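HydG protein (Carboxydothermus hydrogenoformans, PDB 4RTB) is a radical SAM maturase of [FeFe]-hydrogenase, a carbon monoxide and cyanide synthase that binds a [4Fe-4S] cluster and S-adenosylmethionine. Local coordinates at residues A[206-211]-A[230-235]; A[151-156]-A[183-188]; A[188-193]-A[235-240]. One frame throughout, in Å; residues are numbered along the deposited sequence.

Interaction 1: A[206-211]-A[230-235]; sequences LFQESY and WRLNAV. With SAM (S-adenosylmethionine), chain B.
Arg231 leaves helix 228-232 with CG opposite the backbone nitrogen (chi1 169°), then bends at chi3 (-84°), turning its guanidinium toward the 206-211 loop and laying one face against Leu206 CD1. Leu206 CD1 also lies 3.6 Å from Arg231 CG. At the guanidinium edge, Arg231 NH2 gives a nearly straight hydrogen bond (171°) of 2.6 Å to SAM OXT, which lies in the guanidinium plane.

Glu209, bent at chi2, brings its carboxylate to the ribose, where SAM O3' donates to Glu209 OE2 at 2.5 Å and SAM O2' donates to OE1, very closely in the model. OE2 also faces Arg231 in a loose salt bridge, less certain because NH1 is poorly placed.

Away from the cofactor, Gln208 OE1 approaches Leu232 CA to 3.3 Å. Gln208 NE2 donates a hydrogen bond of 2.9 Å to Ser210 O, which fixes the turn of the amide, and Gln208 CG sits over the centre of the Tyr211 ring. The hydroxyl of Tyr211 bonds His267.

Opposed charges thus grip two parts of the cofactor, the carboxylate taking the ribose hydroxyls and the guanidinium OXT; the latter pairing would probably offset the negative charge of the methionyl carboxylate.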
loop_
_atom_site.group_PDB
_atom_site.type_symbol
_atom_site.label_atom_id
_atom_site.label_comp_id
_atom_site.label_asym_id
_atom_site.label_seq_id
_atom_site.Cartn_x
_atom_site.Cartn_y
_atom_site.Cartn_z
ATOM N N LEU A 206 -8.205 4.465 1.549
ATOM C CA LEU A 206 -8.650 5.610 0.766
ATOM C C LEU A 206 -7.470 6.535 0.499
ATOM O O LEU A 206 -6.902 7.116 1.426
ATOM C CB LEU A 206 -9.773 6.357 1.491
ATOM C CG LEU A 206 -10.748 7.174 0.637
ATOM C CD1 LEU A 206 -10.178 8.533 0.253
ATOM C CD2 LEU A 206 -11.161 6.389 -0.598
ATOM N N PHE A 207 -7.099 6.668 -0.770
ATOM C CA PHE A 207 -5.955 7.492 -1.136
ATOM C C PHE A 207 -6.406 8.928 -1.384
ATOM O O PHE A 207 -7.380 9.166 -2.093
ATOM C CB PHE A 207 -5.245 6.940 -2.380
ATOM C CG PHE A 207 -4.940 5.464 -2.318
ATOM C CD1 PHE A 207 -4.774 4.816 -1.103
ATOM C CD2 PHE A 207 -4.816 4.727 -3.485
ATOM C CE1 PHE A 207 -4.500 3.463 -1.056
ATOM C CE2 PHE A 207 -4.539 3.375 -3.444
ATOM C CZ PHE A 207 -4.380 2.742 -2.229
ATOM N N GLN A 208 -5.690 9.882 -0.800
ATOM C CA GLN A 208 -5.982 11.296 -1.011
ATOM C C GLN A 208 -5.640 11.700 -2.450
ATOM O O GLN A 208 -6.088 12.742 -2.938
ATOM C CB GLN A 208 -5.206 12.150 0.000
ATOM C CG GLN A 208 -5.370 13.660 -0.134
ATOM C CD GLN A 208 -6.820 14.095 -0.194
ATOM O OE1 GLN A 208 -7.684 13.513 0.462
ATOM N NE2 GLN A 208 -7.098 15.122 -0.990
ATOM N N GLU A 209 -4.863 10.846 -3.119
ATOM C CA GLU A 209 -4.333 11.086 -4.470
ATOM C C GLU A 209 -3.387 12.284 -4.490
ATOM O O GLU A 209 -2.231 12.162 -4.892
ATOM C CB GLU A 209 -5.459 11.292 -5.494
ATOM C CG GLU A 209 -6.615 10.303 -5.402
ATOM C CD GLU A 209 -6.243 8.887 -5.807
ATOM O OE1 GLU A 209 -5.131 8.677 -6.336
ATOM O OE2 GLU A 209 -7.074 7.978 -5.594
ATOM N N SER A 210 -3.882 13.442 -4.069
ATOM C CA SER A 210 -3.036 14.618 -3.920
ATOM C C SER A 210 -3.479 15.498 -2.763
ATOM O O SER A 210 -4.672 15.689 -2.533
ATOM C CB SER A 210 -3.016 15.447 -5.200
ATOM O OG SER A 210 -2.433 16.712 -4.942
ATOM N N TYR A 211 -2.499 16.040 -2.051
ATOM C CA TYR A 211 -2.764 16.908 -0.916
ATOM C C TYR A 211 -2.712 18.377 -1.309
ATOM O O TYR A 211 -2.959 19.253 -0.480
ATOM C CB TYR A 211 -1.767 16.624 0.207
ATOM C CG TYR A 211 -2.081 15.360 0.967
ATOM C CD1 TYR A 211 -1.603 14.129 0.540
ATOM C CD2 TYR A 211 -2.870 15.398 2.106
ATOM C CE1 TYR A 211 -1.898 12.972 1.233
ATOM C CE2 TYR A 211 -3.169 14.249 2.804
ATOM C CZ TYR A 211 -2.682 13.040 2.364
ATOM O OH TYR A 211 -2.985 11.902 3.062
ATOM N N TRP A 230 -14.230 16.526 1.247
ATOM C CA TRP A 230 -15.059 15.340 1.408
ATOM C C TRP A 230 -14.213 14.071 1.370
ATOM O O TRP A 230 -14.549 13.076 2.012
ATOM C CB TRP A 230 -16.144 15.286 0.332
ATOM C CG TRP A 230 -17.013 14.078 0.435
ATOM C CD1 TRP A 230 -17.147 13.080 -0.489
ATOM C CD2 TRP A 230 -17.862 13.716 1.532
ATOM N NE1 TRP A 230 -18.031 12.130 -0.038
ATOM C CE2 TRP A 230 -18.483 12.501 1.204
ATOM C CE3 TRP A 230 -18.153 14.313 2.766
ATOM C CZ2 TRP A 230 -19.381 11.863 2.057
ATOM C CZ3 TRP A 230 -19.046 13.681 3.611
ATOM C CH2 TRP A 230 -19.649 12.470 3.254
ATOM N N ARG A 231 -13.114 14.113 0.623
ATOM C CA ARG A 231 -12.229 12.959 0.502
ATOM C C ARG A 231 -11.166 12.973 1.597
ATOM O O ARG A 231 -10.755 11.921 2.088
ATOM C CB ARG A 231 -11.580 12.928 -0.889
ATOM C CG ARG A 231 -10.433 11.931 -1.042
ATOM C CD ARG A 231 -10.127 11.628 -2.507
ATOM N NE ARG A 231 -10.999 10.588 -3.045
ATOM C CZ ARG A 231 -10.605 9.349 -3.326
ATOM N NH1 ARG A 231 -9.344 8.990 -3.134
ATOM N NH2 ARG A 231 -11.473 8.469 -3.808
ATOM N N LEU A 232 -10.743 14.170 1.992
ATOM C CA LEU A 232 -9.684 14.310 2.980
ATOM C C LEU A 232 -10.059 13.741 4.347
ATOM O O LEU A 232 -9.303 12.951 4.918
ATOM C CB LEU A 232 -9.288 15.775 3.130
ATOM C CG LEU A 232 -8.050 15.942 4.007
ATOM C CD1 LEU A 232 -6.912 15.065 3.500
ATOM C CD2 LEU A 232 -7.627 17.381 4.048
ATOM N N ASN A 233 -11.211 14.141 4.881
ATOM C CA ASN A 233 -11.630 13.625 6.183
ATOM C C ASN A 233 -12.561 12.421 6.068
ATOM O O ASN A 233 -13.401 12.189 6.938
ATOM C CB ASN A 233 -12.294 14.722 7.027
ATOM C CG ASN A 233 -13.159 15.657 6.211
ATOM O OD1 ASN A 233 -14.133 15.237 5.590
ATOM N ND2 ASN A 233 -12.819 16.942 6.232
ATOM N N ALA A 234 -12.394 11.649 4.998
ATOM C CA ALA A 234 -13.146 10.412 4.816
ATOM C C ALA A 234 -12.692 9.361 5.820
ATOM O O ALA A 234 -13.509 8.641 6.404
ATOM C CB ALA A 234 -12.986 9.890 3.396
ATOM N N VAL A 235 -11.379 9.280 6.011
ATOM C CA VAL A 235 -10.801 8.338 6.956
ATOM C C VAL A 235 -11.207 8.683 8.385
ATOM O O VAL A 235 -11.357 7.795 9.216
ATOM C CB VAL A 235 -9.264 8.298 6.850
ATOM C CG1 VAL A 235 -8.817 7.014 6.172
ATOM C CG2 VAL A 235 -8.752 9.516 6.087
HETATM N N SAM B . -12.391 4.471 -7.081
HETATM C CA SAM B . -11.805 4.611 -5.748
HETATM C C SAM B . -10.985 5.884 -5.573
HETATM O O SAM B . -10.783 6.662 -6.499
HETATM O OXT SAM B . -10.501 6.162 -4.478
HETATM C CB SAM B . -10.923 3.414 -5.397
HETATM C CG SAM B . -10.376 2.588 -6.560
HETATM S SD SAM B . -9.175 3.365 -7.670
HETATM C CE SAM B . -9.326 2.205 -9.031
HETATM C "C5'" SAM B . -7.620 2.672 -7.069
HETATM C "C4'" SAM B . -6.420 3.614 -7.135
HETATM O "O4'" SAM B . -5.687 3.510 -8.344
HETATM C "C3'" SAM B . -6.830 5.075 -7.038
HETATM O "O3'" SAM B . -6.908 5.477 -5.693
HETATM C "C2'" SAM B . -5.722 5.799 -7.774
HETATM O "O2'" SAM B . -4.865 6.439 -6.863
HETATM C "C1'" SAM B . -4.944 4.706 -8.487
HETATM N N9 SAM B . -4.778 5.094 -9.895
HETATM C C8 SAM B . -5.768 5.509 -10.743
HETATM N N7 SAM B . -5.218 5.785 -11.945
HETATM C C5 SAM B . -3.888 5.563 -11.871
HETATM C C6 SAM B . -2.867 5.689 -12.801
HETATM N N6 SAM B . -3.136 6.102 -14.035
HETATM N N1 SAM B . -1.573 5.385 -12.435
HETATM C C2 SAM B . -1.300 4.957 -11.152
HETATM N N3 SAM B . -2.320 4.833 -10.232
HETATM C C4 SAM B . -3.595 5.130 -10.586
#

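Interaction 2: A[151-156]-A[183-188]; sequences LVMGEE and VNIAPL. With SAM (S-adenosylmethionine), chain B.
Leu151 and Val152 pair with Val183 and Asn184 as parallel neighbours, the two segments running within 8° of each other and joined by a hydrogen bond of 2.9 Å from Asn184 N to Leu151 O. This is the edge-to-edge meeting of two strands in a beta-alpha-beta unit, strand 148-153, helix 158-175 and strand 180-184, within the parallel beta/alpha barrel core of radical SAM enzymes.

Leu151 and Val183 share one face of the sheet, the one on which Leu151 also touches Ile169 of the connecting helix. Val152 and Asn184 share the other face, which looks onto the cofactor. Val152 CG2 reaches the methionyl arm, 3.6 Å from SAM CG, and Asn184 OD1 lies 3.2 Å from SAM C5'. Because both carbons adjoin the sulfonium, the amide oxygen probably experiences a favourable field from that positive centre. Asn184 ND2 is held by Gln205 O, which sets the rotation of the amide and keeps OD1 toward the cofactor.

Beyond the two bridged pairs the ladder ends, and side chains span the distance. Met153 wraps Ile185 CD1: Met153 CB comes within 3.6 Å of that methyl, and a bend at chi3 (44°) brings CE alongside it as well. Farther on, Glu155 extends across Ala186, whose CB meets Glu155 CD at 3.4 Å and is almost equally far from both carboxylate oxygens. OE1 of this glutamate accepts from Asn110, a residue of the cluster pocket, while Gly154 itself touches the iron-sulfur cluster.

The Met-Gly-Glu sequence at this strand end probably corresponds to the GGE motif of radical SAM enzymes, which receives the methionyl amino group; here SAM N donates to Met153 O at 3.0 Å.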
loop_
_atom_site.group_PDB
_atom_site.type_symbol
_atom_site.label_atom_id
_atom_site.label_comp_id
_atom_site.label_asym_id
_atom_site.label_seq_id
_atom_site.Cartn_x
_atom_site.Cartn_y
_atom_site.Cartn_z
ATOM N N LEU A 151 -10.239 -5.616 -2.427
ATOM C CA LEU A 151 -11.383 -5.277 -3.272
ATOM C C LEU A 151 -11.311 -3.831 -3.741
ATOM O O LEU A 151 -11.215 -2.906 -2.932
ATOM C CB LEU A 151 -12.700 -5.505 -2.533
ATOM C CG LEU A 151 -13.064 -6.936 -2.144
ATOM C CD1 LEU A 151 -14.406 -6.944 -1.440
ATOM C CD2 LEU A 151 -13.091 -7.840 -3.365
ATOM N N VAL A 152 -11.372 -3.642 -5.053
ATOM C CA VAL A 152 -11.271 -2.311 -5.633
ATOM C C VAL A 152 -12.389 -2.091 -6.658
ATOM O O VAL A 152 -12.695 -2.976 -7.464
ATOM C CB VAL A 152 -9.878 -2.101 -6.274
ATOM C CG1 VAL A 152 -9.406 -3.381 -6.936
ATOM C CG2 VAL A 152 -9.882 -0.939 -7.251
ATOM N N MET A 153 -13.010 -0.914 -6.598
ATOM C CA MET A 153 -14.123 -0.569 -7.480
ATOM C C MET A 153 -14.082 0.876 -7.953
ATOM O O MET A 153 -13.476 1.737 -7.316
ATOM C CB MET A 153 -15.458 -0.794 -6.775
ATOM C CG MET A 153 -15.941 -2.219 -6.730
ATOM S SD MET A 153 -17.154 -2.382 -5.411
ATOM C CE MET A 153 -18.124 -0.898 -5.678
ATOM N N GLY A 154 -14.757 1.139 -9.066
ATOM C CA GLY A 154 -15.049 2.501 -9.464
ATOM C C GLY A 154 -16.161 3.026 -8.575
ATOM O O GLY A 154 -16.882 2.244 -7.952
ATOM N N GLU A 155 -16.307 4.344 -8.507
ATOM C CA GLU A 155 -17.294 4.937 -7.612
ATOM C C GLU A 155 -18.706 4.890 -8.192
ATOM O O GLU A 155 -18.957 5.368 -9.297
ATOM C CB GLU A 155 -16.918 6.382 -7.274
ATOM C CG GLU A 155 -17.878 7.056 -6.298
ATOM C CD GLU A 155 -17.331 8.354 -5.732
ATOM O OE1 GLU A 155 -16.362 8.895 -6.308
ATOM O OE2 GLU A 155 -17.863 8.830 -4.707
ATOM N N GLU A 156 -19.615 4.289 -7.434
ATOM C CA GLU A 156 -21.038 4.334 -7.731
ATOM C C GLU A 156 -21.712 4.985 -6.523
ATOM O O GLU A 156 -21.047 5.219 -5.513
ATOM C CB GLU A 156 -21.589 2.929 -8.005
ATOM C CG GLU A 156 -20.964 2.220 -9.195
ATOM C CD GLU A 156 -21.412 0.773 -9.307
ATOM O OE1 GLU A 156 -21.597 0.122 -8.256
ATOM O OE2 GLU A 156 -21.585 0.287 -10.444
ATOM N N VAL A 183 -10.361 -3.088 1.677
ATOM C CA VAL A 183 -11.303 -2.381 0.827
ATOM C C VAL A 183 -10.782 -1.029 0.353
ATOM O O VAL A 183 -10.382 -0.181 1.154
ATOM C CB VAL A 183 -12.646 -2.187 1.561
ATOM C CG1 VAL A 183 -13.414 -1.015 0.992
ATOM C CG2 VAL A 183 -13.469 -3.463 1.490
ATOM N N ASN A 184 -10.784 -0.842 -0.962
ATOM C CA ASN A 184 -10.448 0.443 -1.553
ATOM C C ASN A 184 -11.666 1.065 -2.228
ATOM O O ASN A 184 -11.775 1.076 -3.452
ATOM C CB ASN A 184 -9.305 0.291 -2.555
ATOM C CG ASN A 184 -8.750 1.626 -3.002
ATOM O OD1 ASN A 184 -8.186 1.747 -4.089
ATOM N ND2 ASN A 184 -8.917 2.643 -2.165
ATOM N N ILE A 185 -12.583 1.577 -1.414
ATOM C CA ILE A 185 -13.836 2.140 -1.905
ATOM C C ILE A 185 -13.878 3.653 -1.700
ATOM O O ILE A 185 -13.407 4.159 -0.683
ATOM C CB ILE A 185 -15.050 1.474 -1.205
ATOM C CG1 ILE A 185 -15.268 0.065 -1.759
ATOM C CG2 ILE A 185 -16.318 2.292 -1.373
ATOM C CD1 ILE A 185 -15.383 0.015 -3.262
ATOM N N ALA A 186 -14.424 4.364 -2.687
ATOM C CA ALA A 186 -14.633 5.811 -2.620
ATOM C C ALA A 186 -15.300 6.247 -1.307
ATOM O O ALA A 186 -16.032 5.467 -0.698
ATOM C CB ALA A 186 -15.464 6.257 -3.811
ATOM N N PRO A 187 -15.040 7.497 -0.869
ATOM C CA PRO A 187 -15.525 8.025 0.415
ATOM C C PRO A 187 -17.018 7.815 0.664
ATOM O O PRO A 187 -17.835 7.938 -0.250
ATOM C CB PRO A 187 -15.213 9.519 0.314
ATOM C CG PRO A 187 -14.037 9.587 -0.578
ATOM C CD PRO A 187 -14.216 8.489 -1.584
ATOM N N LEU A 188 -17.356 7.508 1.912
ATOM C CA LEU A 188 -18.734 7.247 2.303
ATOM C C LEU A 188 -19.167 8.176 3.429
ATOM O O LEU A 188 -18.342 8.856 4.038
ATOM C CB LEU A 188 -18.898 5.792 2.744
ATOM C CG LEU A 188 -18.350 4.711 1.813
ATOM C CD1 LEU A 188 -18.505 3.336 2.449
ATOM C CD2 LEU A 188 -19.044 4.765 0.460
HETATM N N SAM B . -12.391 4.471 -7.081
HETATM C CA SAM B . -11.805 4.611 -5.748
HETATM C C SAM B . -10.985 5.884 -5.573
HETATM O O SAM B . -10.783 6.662 -6.499
HETATM O OXT SAM B . -10.501 6.162 -4.478
HETATM C CB SAM B . -10.923 3.414 -5.397
HETATM C CG SAM B . -10.376 2.588 -6.560
HETATM S SD SAM B . -9.175 3.365 -7.670
HETATM C CE SAM B . -9.326 2.205 -9.031
HETATM C "C5'" SAM B . -7.620 2.672 -7.069
HETATM C "C4'" SAM B . -6.420 3.614 -7.135
HETATM O "O4'" SAM B . -5.687 3.510 -8.344
HETATM C "C3'" SAM B . -6.830 5.075 -7.038
HETATM O "O3'" SAM B . -6.908 5.477 -5.693
HETATM C "C2'" SAM B . -5.722 5.799 -7.774
HETATM O "O2'" SAM B . -4.865 6.439 -6.863
HETATM C "C1'" SAM B . -4.944 4.706 -8.487
HETATM N N9 SAM B . -4.778 5.094 -9.895
HETATM C C8 SAM B . -5.768 5.509 -10.743
HETATM N N7 SAM B . -5.218 5.785 -11.945
HETATM C C5 SAM B . -3.888 5.563 -11.871
HETATM C C6 SAM B . -2.867 5.689 -12.801
HETATM N N6 SAM B . -3.136 6.102 -14.035
HETATM N N1 SAM B . -1.573 5.385 -12.435
HETATM C C2 SAM B . -1.300 4.957 -11.152
HETATM N N3 SAM B . -2.320 4.833 -10.232
HETATM C C4 SAM B . -3.595 5.130 -10.586
#

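Interaction 3: A[188-193]-A[235-240]; sequences LTLKGY and VERAIE
Ala238 presses its methyl onto the face of the Tyr193 ring, CB standing 3.9 Å from the ring centroid and only 2° off the normal, a CH-pi contact. Two helices of the radical SAM fold, 190-197 and 234-240, pack here through this ring-on-methyl contact near the start of the first. Tyr193 CG lies opposite its own carbonyl carbon (chi1 -73°), which carries the ring across to the second helix. There Tyr193 CE2 also meets Arg237 CB at 3.7 Å, while Leu190 CD2 lies 4.1 Å from Arg237 O.

On the ring's opposite face lies Leu188 CB, leaving the phenol sandwiched between the approach to its own helix and the neighbouring one. Its oxygen is gripped as well: Leu188 N donates to Tyr193 OH at 3.0 Å, and Tyr204 OH is a further partner. An exchange of Tyr193 for alanine would probably leave Leu188 N without its acceptor and open a gap between Ala238 and Leu188.

In the next shell, the Arg237 guanidinium is near the Trp230 ring in a cation-pi arrangement, its exact placement being doubtful. Glu158 bonds the hydroxyl of Thr189, the residue that N-caps helix 190-197. From that cap position, Thr189 OG1 accepts from Gly192 N at 3.3 Å.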
loop_
_atom_site.group_PDB
_atom_site.type_symbol
_atom_site.label_atom_id
_atom_site.label_comp_id
_atom_site.label_asym_id
_atom_site.label_seq_id
_atom_site.Cartn_x
_atom_site.Cartn_y
_atom_site.Cartn_z
ATOM N N LEU A 188 -17.356 7.508 1.912
ATOM C CA LEU A 188 -18.734 7.247 2.303
ATOM C C LEU A 188 -19.167 8.176 3.429
ATOM O O LEU A 188 -18.342 8.856 4.038
ATOM C CB LEU A 188 -18.898 5.792 2.744
ATOM C CG LEU A 188 -18.350 4.711 1.813
ATOM C CD1 LEU A 188 -18.505 3.336 2.449
ATOM C CD2 LEU A 188 -19.044 4.765 0.460
ATOM N N THR A 189 -20.466 8.199 3.704
ATOM C CA THR A 189 -20.984 8.916 4.863
ATOM C C THR A 189 -20.760 8.081 6.119
ATOM O O THR A 189 -20.399 6.909 6.031
ATOM C CB THR A 189 -22.483 9.227 4.719
ATOM O OG1 THR A 189 -23.227 8.003 4.742
ATOM C CG2 THR A 189 -22.753 9.961 3.414
ATOM N N LEU A 190 -20.980 8.686 7.284
ATOM C CA LEU A 190 -20.849 7.984 8.556
ATOM C C LEU A 190 -21.734 6.741 8.612
ATOM O O LEU A 190 -21.331 5.702 9.140
ATOM C CB LEU A 190 -21.191 8.923 9.713
ATOM C CG LEU A 190 -20.002 9.418 10.533
ATOM C CD1 LEU A 190 -20.215 10.859 10.969
ATOM C CD2 LEU A 190 -19.788 8.517 11.740
ATOM N N LYS A 191 -22.938 6.858 8.060
ATOM C CA LYS A 191 -23.872 5.742 8.010
ATOM C C LYS A 191 -23.317 4.636 7.128
ATOM O O LYS A 191 -23.444 3.451 7.444
ATOM C CB LYS A 191 -25.237 6.201 7.490
ATOM C CG LYS A 191 -26.318 5.129 7.526
ATOM N N GLY A 192 -22.700 5.036 6.022
ATOM C CA GLY A 192 -22.105 4.092 5.099
ATOM C C GLY A 192 -20.961 3.314 5.715
ATOM O O GLY A 192 -20.835 2.109 5.506
ATOM N N TYR A 193 -20.123 4.008 6.478
ATOM C CA TYR A 193 -19.017 3.356 7.164
ATOM C C TYR A 193 -19.529 2.471 8.296
ATOM O O TYR A 193 -18.941 1.430 8.588
ATOM C CB TYR A 193 -18.026 4.392 7.691
ATOM C CG TYR A 193 -17.198 5.041 6.607
ATOM C CD1 TYR A 193 -16.625 4.279 5.598
ATOM C CD2 TYR A 193 -17.000 6.413 6.586
ATOM C CE1 TYR A 193 -15.868 4.865 4.602
ATOM C CE2 TYR A 193 -16.245 7.009 5.594
ATOM C CZ TYR A 193 -15.682 6.231 4.604
ATOM O OH TYR A 193 -14.931 6.820 3.614
ATOM N N VAL A 235 -11.379 9.280 6.011
ATOM C CA VAL A 235 -10.801 8.338 6.956
ATOM C C VAL A 235 -11.207 8.683 8.385
ATOM O O VAL A 235 -11.357 7.795 9.216
ATOM C CB VAL A 235 -9.264 8.298 6.850
ATOM C CG1 VAL A 235 -8.817 7.014 6.172
ATOM C CG2 VAL A 235 -8.752 9.516 6.087
ATOM N N GLU A 236 -11.387 9.972 8.667
ATOM C CA GLU A 236 -11.893 10.402 9.966
ATOM C C GLU A 236 -13.264 9.802 10.230
ATOM O O GLU A 236 -13.514 9.227 11.292
ATOM C CB GLU A 236 -11.972 11.924 10.039
ATOM C CG GLU A 236 -10.951 12.550 10.958
ATOM C CD GLU A 236 -10.369 13.816 10.377
ATOM O OE1 GLU A 236 -10.851 14.913 10.729
ATOM O OE2 GLU A 236 -9.432 13.707 9.559
ATOM N N ARG A 237 -14.150 9.940 9.251
ATOM C CA ARG A 237 -15.481 9.365 9.345
ATOM C C ARG A 237 -15.407 7.850 9.477
ATOM O O ARG A 237 -16.180 7.251 10.225
ATOM C CB ARG A 237 -16.320 9.762 8.131
ATOM C CG ARG A 237 -16.801 11.201 8.186
ATOM C CD ARG A 237 -17.570 11.589 6.940
ATOM N NE ARG A 237 -16.723 12.259 5.960
ATOM C CZ ARG A 237 -16.442 11.769 4.758
ATOM N NH1 ARG A 237 -16.943 10.602 4.382
ATOM N NH2 ARG A 237 -15.664 12.451 3.928
ATOM N N ALA A 238 -14.471 7.233 8.761
ATOM C CA ALA A 238 -14.301 5.787 8.834
ATOM C C ALA A 238 -13.920 5.367 10.250
ATOM O O ALA A 238 -14.431 4.378 10.776
ATOM C CB ALA A 238 -13.255 5.322 7.839
ATOM N N ILE A 239 -13.027 6.138 10.865
ATOM C CA ILE A 239 -12.595 5.891 12.233
ATOM C C ILE A 239 -13.752 6.040 13.214
ATOM O O ILE A 239 -14.045 5.123 13.982
ATOM C CB ILE A 239 -11.460 6.848 12.651
ATOM C CG1 ILE A 239 -10.181 6.541 11.872
ATOM C CG2 ILE A 239 -11.188 6.731 14.142
ATOM C CD1 ILE A 239 -9.533 5.233 12.257
ATOM N N GLU A 240 -14.415 7.192 13.177
ATOM C CA GLU A 240 -15.460 7.495 14.150
ATOM C C GLU A 240 -16.679 6.588 13.987
ATOM O O GLU A 240 -17.523 6.506 14.880
ATOM C CB GLU A 240 -15.867 8.968 14.045
ATOM C CG GLU A 240 -14.695 9.926 14.227
ATOM C CD GLU A 240 -15.127 11.354 14.503
ATOM O OE1 GLU A 240 -14.903 11.831 15.636
ATOM O OE2 GLU A 240 -15.683 11.999 13.589
#

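In the fold
From the N terminus, interaction 2 comes first: strand 148-153 is followed by helix 158-175, and the chain returns in strand 180-184 to close that loop at 183-188. Leu188, its last residue, also begins interaction 3, which spans the chain as far as helix 234-240. Nested inside this longer loop is interaction 1, closed when helix 228-232 comes back to the loop after strand 204-205; the two share Val235. None of the three cross. Interactions 1 and 2 meet at the cofactor and in the packing of Ala234 against Pro187, whereas interaction 3 ties the helices that follow these elements together.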